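Local coordinates for protein farnesyl diphosphate synthase (Rhodobacter capsulatus, PDB 3M0G) that probably condenses farnesyl diphosphate with isopentenyl diphosphate to give geranylgeranyl diphosphate, a precursor of carotenoids, with magnesium as cofactor, at residues Arg31-Tyr36 against Pro96-Lys101. Numbering follows the deposited sequence.
Sequences RDAMAY and PTVHKK. Unlike the reference sequence in segment 96-101: Lys100 (reference Arg).
The Tyr36 ring has Lys101 CD over one face and meets Val98 and the carbonyl oxygen of Pro96 at its edge. Lys101 CD stands 3.9 Å from the ring centroid, 22° off the normal, a CH-pi contact displaced toward CE1 and CZ. Near the ring plane, Val98 CG2 comes within 3.9 Å of Tyr36 CD2. The phenol is also tied down at its end: Tyr36 OH donates a 2.6 Å hydrogen bond to Pro96 O, entering in the carbonyl plane on a lone pair at a C=O...O angle of 141°. With CG anti to the backbone N (chi1 -178°), the tyrosine reaches from helix 29-37 across to the short helix 98-101. In this mainly helical polyprenyl synthetase fold, that turn follows the small hairpin of strands 91-92 and 95-96; Thr97 is its N-cap residue, and Thr97 OG1 is hydrogen-bonded to Asp89 O. A phenylalanine in place of Tyr36 would probably leave Pro96 O without the phenol donor and the far end of the ring untethered. About one helical turn before Tyr36, Ala33 CB lies 4.2 Å from Val98 CG1. Trp102 packs edge-to-face with Tyr36.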
loop_
_atom_site.group_PDB
_atom_site.type_symbol
_atom_site.label_atom_id
_atom_site.label_comp_id
_atom_site.label_asym_id
_atom_site.label_seq_id
_atom_site.Cartn_x
_atom_site.Cartn_y
_atom_site.Cartn_z
ATOM N N ARG B 31 -1.636 16.319 1.431
ATOM C CA ARG B 31 -0.190 16.434 1.701
ATOM C C ARG B 31 0.152 16.901 3.125
ATOM O O ARG B 31 1.064 16.349 3.760
ATOM C CB ARG B 31 0.524 17.315 0.680
ATOM C CG ARG B 31 2.042 17.324 0.870
ATOM C CD ARG B 31 2.714 18.219 -0.144
ATOM N NE ARG B 31 2.583 19.622 0.244
ATOM C CZ ARG B 31 2.900 20.647 -0.533
ATOM N NH1 ARG B 31 3.358 20.440 -1.757
ATOM N NH2 ARG B 31 2.741 21.882 -0.080
ATOM N N ASP B 32 -0.569 17.913 3.611
ATOM C CA ASP B 32 -0.419 18.397 4.996
ATOM C C ASP B 32 -0.676 17.300 6.031
ATOM O O ASP B 32 0.063 17.175 7.014
ATOM C CB ASP B 32 -1.370 19.564 5.269
ATOM C CG ASP B 32 -1.223 20.683 4.265
ATOM O OD1 ASP B 32 -0.100 20.884 3.748
ATOM O OD2 ASP B 32 -2.234 21.355 3.991
ATOM N N ALA B 33 -1.745 16.539 5.816
ATOM C CA ALA B 33 -2.098 15.426 6.682
ATOM C C ALA B 33 -0.994 14.370 6.711
ATOM O O ALA B 33 -0.611 13.895 7.783
ATOM C CB ALA B 33 -3.438 14.816 6.248
HETATM N N MSE B 34 -0.479 14.022 5.533
HETATM C CA MSE B 34 0.613 13.044 5.418
HETATM C C MSE B 34 1.853 13.573 6.135
HETATM O O MSE B 34 2.465 12.873 6.943
HETATM C CB MSE B 34 0.960 12.773 3.948
HETATM C CG MSE B 34 -0.194 12.216 3.125
HETATM SE SE MSE B 34 0.229 12.079 1.221
HETATM C CE MSE B 34 1.626 10.715 1.341
ATOM N N ALA B 35 2.212 14.818 5.830
ATOM C CA ALA B 35 3.373 15.472 6.433
ATOM C C ALA B 35 3.263 15.455 7.962
ATOM O O ALA B 35 4.231 15.128 8.669
ATOM C CB ALA B 35 3.511 16.906 5.906
ATOM N N TYR B 36 2.069 15.775 8.455
ATOM C CA TYR B 36 1.770 15.805 9.902
ATOM C C TYR B 36 1.932 14.412 10.525
ATOM O O TYR B 36 2.524 14.269 11.589
ATOM C CB TYR B 36 0.352 16.346 10.105
ATOM C CG TYR B 36 -0.114 16.504 11.534
ATOM C CD1 TYR B 36 0.154 17.676 12.249
ATOM C CD2 TYR B 36 -0.867 15.499 12.161
ATOM C CE1 TYR B 36 -0.274 17.826 13.557
ATOM C CE2 TYR B 36 -1.304 15.644 13.475
ATOM C CZ TYR B 36 -1.005 16.809 14.160
ATOM O OH TYR B 36 -1.438 16.965 15.449
ATOM N N PRO B 96 -3.316 16.491 18.606
ATOM C CA PRO B 96 -4.501 15.935 17.939
ATOM C C PRO B 96 -4.122 14.945 16.839
ATOM O O PRO B 96 -3.084 15.108 16.177
ATOM C CB PRO B 96 -5.156 17.160 17.311
ATOM C CG PRO B 96 -4.664 18.322 18.145
ATOM C CD PRO B 96 -3.267 17.965 18.493
ATOM N N THR B 97 -4.949 13.928 16.647
ATOM C CA THR B 97 -4.662 12.924 15.628
ATOM C C THR B 97 -5.066 13.460 14.268
ATOM O O THR B 97 -5.649 14.547 14.168
ATOM C CB THR B 97 -5.363 11.571 15.914
ATOM O OG1 THR B 97 -6.740 11.804 16.232
ATOM C CG2 THR B 97 -4.677 10.848 17.066
ATOM N N VAL B 98 -4.741 12.721 13.210
ATOM C CA VAL B 98 -5.050 13.200 11.861
ATOM C C VAL B 98 -6.553 13.323 11.667
ATOM O O VAL B 98 -7.035 14.329 11.144
ATOM C CB VAL B 98 -4.443 12.321 10.773
ATOM C CG1 VAL B 98 -5.058 12.660 9.407
ATOM C CG2 VAL B 98 -2.935 12.517 10.739
ATOM N N HIS B 99 -7.283 12.296 12.090
ATOM C CA HIS B 99 -8.729 12.264 11.917
ATOM C C HIS B 99 -9.419 13.368 12.757
ATOM O O HIS B 99 -10.472 13.860 12.372
ATOM C CB HIS B 99 -9.289 10.870 12.187
ATOM C CG HIS B 99 -9.614 10.609 13.623
ATOM N ND1 HIS B 99 -8.706 10.077 14.511
ATOM C CD2 HIS B 99 -10.759 10.794 14.319
ATOM C CE1 HIS B 99 -9.273 9.958 15.697
ATOM N NE2 HIS B 99 -10.519 10.385 15.606
ATOM N N LYS B 100 -8.811 13.760 13.873
ATOM C CA LYS B 100 -9.309 14.899 14.665
ATOM C C LYS B 100 -8.953 16.263 14.068
ATOM O O LYS B 100 -9.761 17.176 14.107
ATOM C CB LYS B 100 -8.831 14.828 16.125
ATOM C CG LYS B 100 -9.324 13.608 16.879
ATOM C CD LYS B 100 -10.840 13.623 17.055
ATOM C CE LYS B 100 -11.233 14.437 18.286
ATOM N NZ LYS B 100 -12.589 14.070 18.785
ATOM N N LYS B 101 -7.740 16.403 13.541
ATOM C CA LYS B 101 -7.276 17.678 12.966
ATOM C C LYS B 101 -7.867 17.958 11.575
ATOM O O LYS B 101 -8.087 19.119 11.209
ATOM C CB LYS B 101 -5.738 17.734 12.961
ATOM C CG LYS B 101 -5.132 19.056 12.474
ATOM C CD LYS B 101 -3.627 19.123 12.718
ATOM C CE LYS B 101 -3.004 20.348 12.046
ATOM N NZ LYS B 101 -3.357 21.635 12.730
#